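Local coordinates for Non-structural polyprotein (Sindbis virus, PDB 4GUA) that carries the alphavirus nsP2 cysteine protease together with the macro and zinc-binding domains of nsP3 in one uncleaved precursor, which the protease probably processes, at residues A[237-249]-A[267-281]. Sequence-based numbering, arbitrary orientation.
Sequences HFQQCEDHAATLK and VKSYGYADRNSEDVV. With SO4 (sulfate ion), chain L.
Two histidines of helix 237-257 donate to carbonyls at and just beyond the end of strand 263-269. His237 NE2 reaches Tyr270 O at 2.6 Å, in the carbonyl plane and on a lone pair, although the oxygen lies somewhat out of the ring plane. His244 NE2 donates to Lys268 O at 2.9 Å, approaching tilted from the carbonyl plane; Thr231 is a further polar partner of this histidine. A weak third bond runs from Ala273 N to Cys241 SG.

The Tyr270 ring is met over one face and at one edge. Over the face lies Gln240, its amide stacked at 19° to the ring and its CG 3.7 Å from the ring centroid, a CH-pi contact; the amide oxygen turns to Thr303. The tyrosine edge points at the face of His244, a T-shaped pair with planes at 86°.

Apolar packing extends the contact at the helix start and further along. Phe238 CD2 touches Ala273 CB; Leu248, its CG anti to the backbone N (chi1 -180°), thereby sends CD1 to Val267 CG2 (3.5 Å) and CD2 to Val281 CG2 (3.7 Å).

Asp274 N-caps helix 275-286: OD2 accepts from Ser277 N at 3.0 Å and OD1 from Ser277 OG. Cys241 CB lies by Asp274 OD1 and Ala245 CB by Ser277 OG, both at 3.3 Å.

Helix 237-257, the beta-alpha-beta crossover between parallel strands 224-227 and 263-269 of a methyltransferase-like (Rossmann-like) sheet, thus satisfies buried carbonyls where strand gives way to loop.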
ATOM      1  N   HIS A 237     -15.950   1.379  11.016  1.00 51.86           N
ATOM      2  CA  HIS A 237     -14.734   2.034  10.570  1.00 45.86           C
ATOM      3  C   HIS A 237     -14.506   1.751   9.090  1.00 47.79           C
ATOM      4  O   HIS A 237     -14.335   2.663   8.292  1.00 52.47           O
ATOM      5  CB  HIS A 237     -13.544   1.543  11.392  1.00 46.96           C
ATOM      6  CG  HIS A 237     -12.280   2.303  11.139  1.00 52.23           C
ATOM      7  ND1 HIS A 237     -11.095   2.028  11.792  1.00 49.38           N
ATOM      8  CD2 HIS A 237     -12.016   3.340  10.307  1.00 54.61           C
ATOM      9  CE1 HIS A 237     -10.156   2.852  11.369  1.00 51.22           C
ATOM     10  NE2 HIS A 237     -10.687   3.660  10.469  1.00 60.16           N
ATOM     11  N   PHE A 238     -14.457   0.476   8.731  1.00 46.72           N
ATOM     12  CA  PHE A 238     -14.412   0.093   7.329  1.00 50.81           C
ATOM     13  C   PHE A 238     -15.418   0.873   6.490  1.00 52.12           C
ATOM     14  O   PHE A 238     -15.079   1.358   5.407  1.00 46.53           O
ATOM     15  CB  PHE A 238     -14.674  -1.406   7.165  1.00 44.27           C
ATOM     16  CG  PHE A 238     -14.341  -1.914   5.796  1.00 46.10           C
ATOM     17  CD1 PHE A 238     -15.286  -1.877   4.777  1.00 45.86           C
ATOM     18  CD2 PHE A 238     -13.069  -2.384   5.511  1.00 49.01           C
ATOM     19  CE1 PHE A 238     -14.974  -2.331   3.502  1.00 42.70           C
ATOM     20  CE2 PHE A 238     -12.749  -2.838   4.244  1.00 49.49           C
ATOM     21  CZ  PHE A 238     -13.703  -2.809   3.235  1.00 46.33           C
ATOM     22  N   GLN A 239     -16.645   1.015   6.987  1.00 54.67           N
ATOM     23  CA  GLN A 239     -17.678   1.729   6.243  1.00 50.56           C
ATOM     24  C   GLN A 239     -17.321   3.194   6.102  1.00 45.67           C
ATOM     25  O   GLN A 239     -17.636   3.821   5.101  1.00 41.31           O
ATOM     26  CB  GLN A 239     -19.039   1.605   6.923  1.00 49.65           C
ATOM     27  CG  GLN A 239     -20.177   2.233   6.136  1.00 47.49           C
ATOM     28  CD  GLN A 239     -21.539   1.760   6.612  1.00 58.99           C
ATOM     29  OE1 GLN A 239     -21.991   2.129   7.697  1.00 61.99           O
ATOM     30  NE2 GLN A 239     -22.198   0.937   5.802  1.00 64.46           N
ATOM     31  N   GLN A 240     -16.689   3.746   7.127  1.00 47.14           N
ATOM     32  CA  GLN A 240     -16.299   5.141   7.088  1.00 51.44           C
ATOM     33  C   GLN A 240     -15.241   5.351   6.007  1.00 51.64           C
ATOM     34  O   GLN A 240     -15.276   6.345   5.287  1.00 51.99           O
ATOM     35  CB  GLN A 240     -15.781   5.594   8.453  1.00 49.87           C
ATOM     36  CG  GLN A 240     -15.607   7.091   8.562  1.00 50.51           C
ATOM     37  CD  GLN A 240     -15.440   7.554   9.984  1.00 53.41           C
ATOM     38  OE1 GLN A 240     -14.928   6.828  10.830  1.00 57.77           O
ATOM     39  NE2 GLN A 240     -15.862   8.777  10.257  1.00 55.20           N
ATOM     40  N   CYS A 241     -14.310   4.408   5.883  1.00 48.85           N
ATOM     41  CA  CYS A 241     -13.294   4.486   4.838  1.00 45.49           C
ATOM     42  C   CYS A 241     -13.965   4.503   3.477  1.00 49.79           C
ATOM     43  O   CYS A 241     -13.639   5.338   2.632  1.00 53.69           O
ATOM     44  CB  CYS A 241     -12.305   3.317   4.930  1.00 40.32           C
ATOM     45  SG  CYS A 241     -11.064   3.497   6.245  1.00 58.76           S
ATOM     46  N   GLU A 242     -14.891   3.566   3.273  1.00 51.00           N
ATOM     47  CA  GLU A 242     -15.652   3.484   2.033  1.00 48.32           C
ATOM     48  C   GLU A 242     -16.297   4.825   1.689  1.00 50.54           C
ATOM     49  O   GLU A 242     -16.088   5.348   0.604  1.00 64.91           O
ATOM     50  CB  GLU A 242     -16.736   2.402   2.133  1.00 46.71           C
ATOM     51  CG  GLU A 242     -16.210   0.971   2.181  1.00 45.53           C
ATOM     52  CD  GLU A 242     -17.335  -0.068   2.214  1.00 58.27           C
ATOM     53  OE1 GLU A 242     -18.198   0.005   3.116  1.00 58.70           O
ATOM     54  OE2 GLU A 242     -17.360  -0.961   1.334  1.00 66.28           O
ATOM     55  N   ASP A 243     -17.059   5.387   2.623  1.00 49.34           N
ATOM     56  CA  ASP A 243     -17.751   6.662   2.407  1.00 49.89           C
ATOM     57  C   ASP A 243     -16.784   7.797   2.124  1.00 44.97           C
ATOM     58  O   ASP A 243     -17.126   8.753   1.434  1.00 54.48           O
ATOM     59  CB  ASP A 243     -18.587   7.039   3.633  1.00 49.24           C
ATOM     60  CG  ASP A 243     -19.829   6.188   3.781  1.00 55.98           C
ATOM     61  OD1 ASP A 243     -20.230   5.537   2.797  1.00 68.35           O
ATOM     62  OD2 ASP A 243     -20.411   6.182   4.882  1.00 60.68           O
ATOM     63  N   HIS A 244     -15.610   7.724   2.733  1.00 45.68           N
ATOM     64  CA  HIS A 244     -14.604   8.767   2.600  1.00 51.19           C
ATOM     65  C   HIS A 244     -13.751   8.652   1.344  1.00 54.65           C
ATOM     66  O   HIS A 244     -13.224   9.651   0.880  1.00 55.47           O
ATOM     67  CB  HIS A 244     -13.698   8.792   3.836  1.00 51.91           C
ATOM     68  CG  HIS A 244     -12.812   9.996   3.908  1.00 48.40           C
ATOM     69  ND1 HIS A 244     -13.300  11.283   3.967  1.00 47.47           N
ATOM     70  CD2 HIS A 244     -11.463  10.104   3.899  1.00 48.11           C
ATOM     71  CE1 HIS A 244     -12.289  12.132   4.014  1.00 49.92           C
ATOM     72  NE2 HIS A 244     -11.163  11.443   3.968  1.00 53.08           N
ATOM     73  N   ALA A 245     -13.618   7.446   0.799  1.00 61.04           N
ATOM     74  CA  ALA A 245     -12.682   7.189  -0.301  1.00 57.33           C
ATOM     75  C   ALA A 245     -12.760   8.196  -1.450  1.00 55.48           C
ATOM     76  O   ALA A 245     -11.746   8.789  -1.829  1.00 56.56           O
ATOM     77  CB  ALA A 245     -12.887   5.785  -0.838  1.00 56.22           C
ATOM     78  N   ALA A 246     -13.949   8.393  -2.009  1.00 56.97           N
ATOM     79  CA  ALA A 246     -14.090   9.324  -3.123  1.00 55.61           C
ATOM     80  C   ALA A 246     -13.736  10.740  -2.681  1.00 52.24           C
ATOM     81  O   ALA A 246     -13.155  11.505  -3.447  1.00 54.81           O
ATOM     82  CB  ALA A 246     -15.502   9.280  -3.704  1.00 62.23           C
ATOM     83  N   THR A 247     -14.104  11.094  -1.453  1.00 47.75           N
ATOM     84  CA  THR A 247     -13.765  12.408  -0.910  1.00 51.63           C
ATOM     85  C   THR A 247     -12.259  12.614  -0.873  1.00 52.53           C
ATOM     86  O   THR A 247     -11.743  13.648  -1.293  1.00 53.58           O
ATOM     87  CB  THR A 247     -14.291  12.568   0.521  1.00 49.78           C
ATOM     88  OG1 THR A 247     -15.723  12.518   0.510  1.00 52.97           O
ATOM     89  CG2 THR A 247     -13.817  13.893   1.122  1.00 41.35           C
ATOM     90  N   LEU A 248     -11.562  11.586  -0.416  1.00 49.71           N
ATOM     91  CA  LEU A 248     -10.131  11.628  -0.220  1.00 53.96           C
ATOM     92  C   LEU A 248      -9.472  11.912  -1.553  1.00 58.86           C
ATOM     93  O   LEU A 248      -8.619  12.795  -1.660  1.00 61.56           O
ATOM     94  CB  LEU A 248      -9.668  10.274   0.317  1.00 57.27           C
ATOM     95  CG  LEU A 248      -8.185  10.079   0.602  1.00 66.04           C
ATOM     96  CD1 LEU A 248      -7.693  11.064   1.645  1.00 67.37           C
ATOM     97  CD2 LEU A 248      -7.939   8.644   1.053  1.00 70.73           C
ATOM     98  N   LYS A 249      -9.887  11.163  -2.571  1.00 59.25           N
ATOM     99  CA  LYS A 249      -9.327  11.306  -3.910  1.00 58.09           C
ATOM    100  C   LYS A 249      -9.615  12.673  -4.533  1.00 58.26           C
ATOM    101  O   LYS A 249      -8.724  13.304  -5.093  1.00 59.78           O
ATOM    102  CB  LYS A 249      -9.858  10.216  -4.833  1.00 57.21           C
ATOM    103  CG  LYS A 249      -9.238  10.260  -6.219  1.00 59.88           C
ATOM    104  CD  LYS A 249      -9.796   9.176  -7.113  1.00 63.14           C
ATOM    105  CE  LYS A 249      -9.060   9.127  -8.431  1.00 64.40           C
ATOM    106  NZ  LYS A 249      -9.601   8.069  -9.321  1.00 63.28           N
ATOM    107  N   VAL A 267      -3.723  15.409   4.720  1.00 50.47           N
ATOM    108  CA  VAL A 267      -5.135  15.205   4.397  1.00 54.21           C
ATOM    109  C   VAL A 267      -5.802  14.253   5.378  1.00 53.86           C
ATOM    110  O   VAL A 267      -5.313  13.154   5.624  1.00 58.23           O
ATOM    111  CB  VAL A 267      -5.327  14.669   2.952  1.00 58.26           C
ATOM    112  CG1 VAL A 267      -4.363  13.532   2.660  1.00 57.80           C
ATOM    113  CG2 VAL A 267      -6.769  14.226   2.728  1.00 53.82           C
ATOM    114  N   LYS A 268      -6.935  14.670   5.924  1.00 51.37           N
ATOM    115  CA  LYS A 268      -7.633  13.859   6.908  1.00 54.53           C
ATOM    116  C   LYS A 268      -8.212  12.582   6.277  1.00 61.59           C
ATOM    117  O   LYS A 268      -8.832  12.613   5.207  1.00 61.41           O
ATOM    118  CB  LYS A 268      -8.743  14.678   7.570  1.00 48.37           C
ATOM    119  CG  LYS A 268      -9.700  13.834   8.391  1.00 53.22           C
ATOM    120  CD  LYS A 268     -10.784  14.668   9.049  1.00 59.92           C
ATOM    121  CE  LYS A 268     -10.232  15.582  10.131  1.00 60.34           C
ATOM    122  NZ  LYS A 268     -11.322  16.368  10.773  1.00 62.50           N
ATOM    123  N   SER A 269      -7.997  11.460   6.956  1.00 62.72           N
ATOM    124  CA  SER A 269      -8.524  10.177   6.521  1.00 59.04           C
ATOM    125  C   SER A 269      -8.897   9.334   7.723  1.00 55.21           C
ATOM    126  O   SER A 269      -8.620   9.684   8.860  1.00 55.06           O
ATOM    127  CB  SER A 269      -7.498   9.406   5.687  1.00 63.07           C
ATOM    128  OG  SER A 269      -6.542   8.757   6.515  1.00 62.90           O
ATOM    129  N   TYR A 270      -9.584   8.241   7.443  1.00 57.35           N
ATOM    130  CA  TYR A 270      -9.878   7.195   8.411  1.00 49.55           C
ATOM    131  C   TYR A 270      -8.951   5.980   8.232  1.00 46.50           C
ATOM    132  O   TYR A 270      -9.235   4.884   8.699  1.00 45.96           O
ATOM    133  CB  TYR A 270     -11.375   6.908   8.394  1.00 47.82           C
ATOM    134  CG  TYR A 270     -12.115   8.219   8.578  1.00 51.25           C
ATOM    135  CD1 TYR A 270     -12.452   8.675   9.847  1.00 49.97           C
ATOM    136  CD2 TYR A 270     -12.405   9.039   7.490  1.00 57.87           C
ATOM    137  CE1 TYR A 270     -13.092   9.887  10.025  1.00 55.47           C
ATOM    138  CE2 TYR A 270     -13.051  10.259   7.658  1.00 57.78           C
ATOM    139  CZ  TYR A 270     -13.387  10.677   8.929  1.00 58.85           C
ATOM    140  OH  TYR A 270     -14.023  11.885   9.111  1.00 58.17           O
ATOM    141  N   GLY A 271      -7.888   6.174   7.458  1.00 50.83           N
ATOM    142  CA  GLY A 271      -7.005   5.096   7.054  1.00 50.84           C
ATOM    143  C   GLY A 271      -7.393   4.758   5.632  1.00 60.19           C
ATOM    144  O   GLY A 271      -8.208   5.472   5.039  1.00 62.64           O
ATOM    145  N   TYR A 272      -6.801   3.717   5.059  1.00 62.06           N
ATOM    146  CA  TYR A 272      -7.381   3.122   3.864  1.00 57.50           C
ATOM    147  C   TYR A 272      -7.705   1.653   4.131  1.00 53.27           C
ATOM    148  O   TYR A 272      -6.935   0.762   3.767  1.00 52.96           O
ATOM    149  CB  TYR A 272      -6.336   3.204   2.752  1.00 54.93           C
ATOM    150  CG  TYR A 272      -4.938   2.885   3.265  1.00 53.24           C
ATOM    151  CD1 TYR A 272      -4.177   3.847   3.923  1.00 54.61           C
ATOM    152  CD2 TYR A 272      -4.397   1.612   3.124  1.00 46.86           C
ATOM    153  CE1 TYR A 272      -2.913   3.549   4.405  1.00 55.13           C
ATOM    154  CE2 TYR A 272      -3.138   1.311   3.598  1.00 48.76           C
ATOM    155  CZ  TYR A 272      -2.399   2.278   4.238  1.00 52.99           C
ATOM    156  OH  TYR A 272      -1.139   1.962   4.708  1.00 50.26           O
ATOM    157  N   ALA A 273      -8.904   1.376   4.615  1.00 46.36           N
ATOM    158  CA  ALA A 273      -9.231   0.007   4.982  1.00 42.99           C
ATOM    159  C   ALA A 273      -9.716  -0.764   3.767  1.00 46.46           C
ATOM    160  O   ALA A 273      -9.346  -1.912   3.551  1.00 53.07           O
ATOM    161  CB  ALA A 273     -10.267  -0.020   6.091  1.00 38.80           C
ATOM    162  N   ASP A 274     -10.565  -0.114   2.984  1.00 48.38           N
ATOM    163  CA  ASP A 274     -11.143  -0.730   1.807  1.00 47.12           C
ATOM    164  C   ASP A 274     -10.152  -0.668   0.651  1.00 54.47           C
ATOM    165  O   ASP A 274      -9.248   0.166   0.627  1.00 56.47           O
ATOM    166  CB  ASP A 274     -12.463  -0.051   1.447  1.00 41.13           C
ATOM    167  CG  ASP A 274     -12.274   1.361   0.952  1.00 55.14           C
ATOM    168  OD1 ASP A 274     -11.975   2.250   1.779  1.00 59.06           O
ATOM    169  OD2 ASP A 274     -12.434   1.585  -0.268  1.00 64.49           O
ATOM    170  N   ARG A 275     -10.304  -1.599  -0.278  1.00 60.84           N
ATOM    171  CA  ARG A 275      -9.426  -1.705  -1.434  1.00 57.86           C
ATOM    172  C   ARG A 275      -9.326  -0.381  -2.201  1.00 56.76           C
ATOM    173  O   ARG A 275      -8.238   0.022  -2.615  1.00 55.86           O
ATOM    174  CB  ARG A 275      -9.924  -2.849  -2.325  1.00 51.56           C
ATOM    175  CG  ARG A 275      -9.233  -3.021  -3.659  1.00 51.51           C
ATOM    176  CD  ARG A 275     -10.159  -2.567  -4.790  1.00 68.70           C
ATOM    177  NE  ARG A 275     -10.142  -3.464  -5.945  1.00 70.79           N
ATOM    178  CZ  ARG A 275      -9.112  -3.594  -6.772  1.00 71.16           C
ATOM    179  NH1 ARG A 275      -7.996  -2.907  -6.564  1.00 75.11           N
ATOM    180  NH2 ARG A 275      -9.187  -4.428  -7.799  1.00 69.30           N
ATOM    181  N   ASN A 276     -10.446   0.308  -2.382  1.00 51.11           N
ATOM    182  CA  ASN A 276     -10.416   1.564  -3.130  1.00 51.94           C
ATOM    183  C   ASN A 276      -9.619   2.653  -2.424  1.00 49.31           C
ATOM    184  O   ASN A 276      -8.804   3.328  -3.050  1.00 51.68           O
ATOM    185  CB  ASN A 276     -11.830   2.034  -3.473  1.00 52.28           C
ATOM    186  CG  ASN A 276     -12.509   1.122  -4.484  1.00 56.09           C
ATOM    187  OD1 ASN A 276     -13.625   0.645  -4.268  1.00 59.32           O
ATOM    188  ND2 ASN A 276     -11.826   0.874  -5.601  1.00 50.53           N
ATOM    189  N   SER A 277      -9.859   2.834  -1.131  1.00 47.46           N
ATOM    190  CA  SER A 277      -9.070   3.775  -0.355  1.00 43.80           C
ATOM    191  C   SER A 277      -7.577   3.481  -0.475  1.00 44.97           C
ATOM    192  O   SER A 277      -6.780   4.403  -0.630  1.00 48.35           O
ATOM    193  CB  SER A 277      -9.493   3.771   1.115  1.00 50.06           C
ATOM    194  OG  SER A 277     -10.619   4.608   1.325  1.00 57.64           O
ATOM    195  N   GLU A 278      -7.195   2.207  -0.408  1.00 47.05           N
ATOM    196  CA  GLU A 278      -5.783   1.840  -0.487  1.00 51.68           C
ATOM    197  C   GLU A 278      -5.207   2.105  -1.880  1.00 58.26           C
ATOM    198  O   GLU A 278      -4.044   2.504  -2.020  1.00 59.59           O
ATOM    199  CB  GLU A 278      -5.557   0.378  -0.099  1.00 52.49           C
ATOM    200  CG  GLU A 278      -4.079  -0.025  -0.176  1.00 56.02           C
ATOM    201  CD  GLU A 278      -3.783  -1.403   0.400  1.00 61.14           C
ATOM    202  OE1 GLU A 278      -4.702  -2.065   0.937  1.00 58.28           O
ATOM    203  OE2 GLU A 278      -2.614  -1.827   0.308  1.00 68.33           O
ATOM    204  N   ASP A 279      -6.011   1.876  -2.913  1.00 58.77           N
ATOM    205  CA  ASP A 279      -5.549   2.102  -4.272  1.00 63.11           C
ATOM    206  C   ASP A 279      -5.280   3.585  -4.458  1.00 56.89           C
ATOM    207  O   ASP A 279      -4.323   3.978  -5.131  1.00 59.74           O
ATOM    208  CB  ASP A 279      -6.588   1.650  -5.296  1.00 70.18           C
ATOM    209  CG  ASP A 279      -6.710   0.142  -5.393  1.00 75.38           C
ATOM    210  OD1 ASP A 279      -5.850  -0.582  -4.839  1.00 81.08           O
ATOM    211  OD2 ASP A 279      -7.674  -0.315  -6.045  1.00 72.81           O
ATOM    212  N   VAL A 280      -6.140   4.400  -3.854  1.00 49.87           N
ATOM    213  CA  VAL A 280      -6.040   5.852  -3.958  1.00 50.88           C
ATOM    214  C   VAL A 280      -4.828   6.388  -3.225  1.00 52.94           C
ATOM    215  O   VAL A 280      -4.098   7.227  -3.737  1.00 56.81           O
ATOM    216  CB  VAL A 280      -7.259   6.547  -3.359  1.00 47.59           C
ATOM    217  CG1 VAL A 280      -7.006   8.051  -3.283  1.00 41.68           C
ATOM    218  CG2 VAL A 280      -8.499   6.257  -4.193  1.00 49.23           C
ATOM    219  N   VAL A 281      -4.651   5.924  -1.999  1.00 50.68           N
ATOM    220  CA  VAL A 281      -3.559   6.377  -1.164  1.00 48.50           C
ATOM    221  C   VAL A 281      -2.243   5.931  -1.788  1.00 52.19           C
ATOM    222  O   VAL A 281      -1.226   6.603  -1.648  1.00 55.92           O
ATOM    223  CB  VAL A 281      -3.708   5.843   0.270  1.00 44.60           C
ATOM    224  CG1 VAL A 281      -2.425   6.033   1.059  1.00 41.25           C
ATOM    225  CG2 VAL A 281      -4.859   6.554   0.960  1.00 46.41           C
TER
HETATM  226  S   SO4 L1709     -12.871   8.027 -11.195  1.00126.71           S
HETATM  227  O1  SO4 L1709     -12.654   7.353 -12.477  1.00124.26           O
HETATM  228  O2  SO4 L1709     -14.185   8.668 -11.177  1.00129.23           O
HETATM  229  O3  SO4 L1709     -12.805   7.038 -10.119  1.00121.14           O
HETATM  230  O4  SO4 L1709     -11.845   9.051 -11.008  1.00125.71           O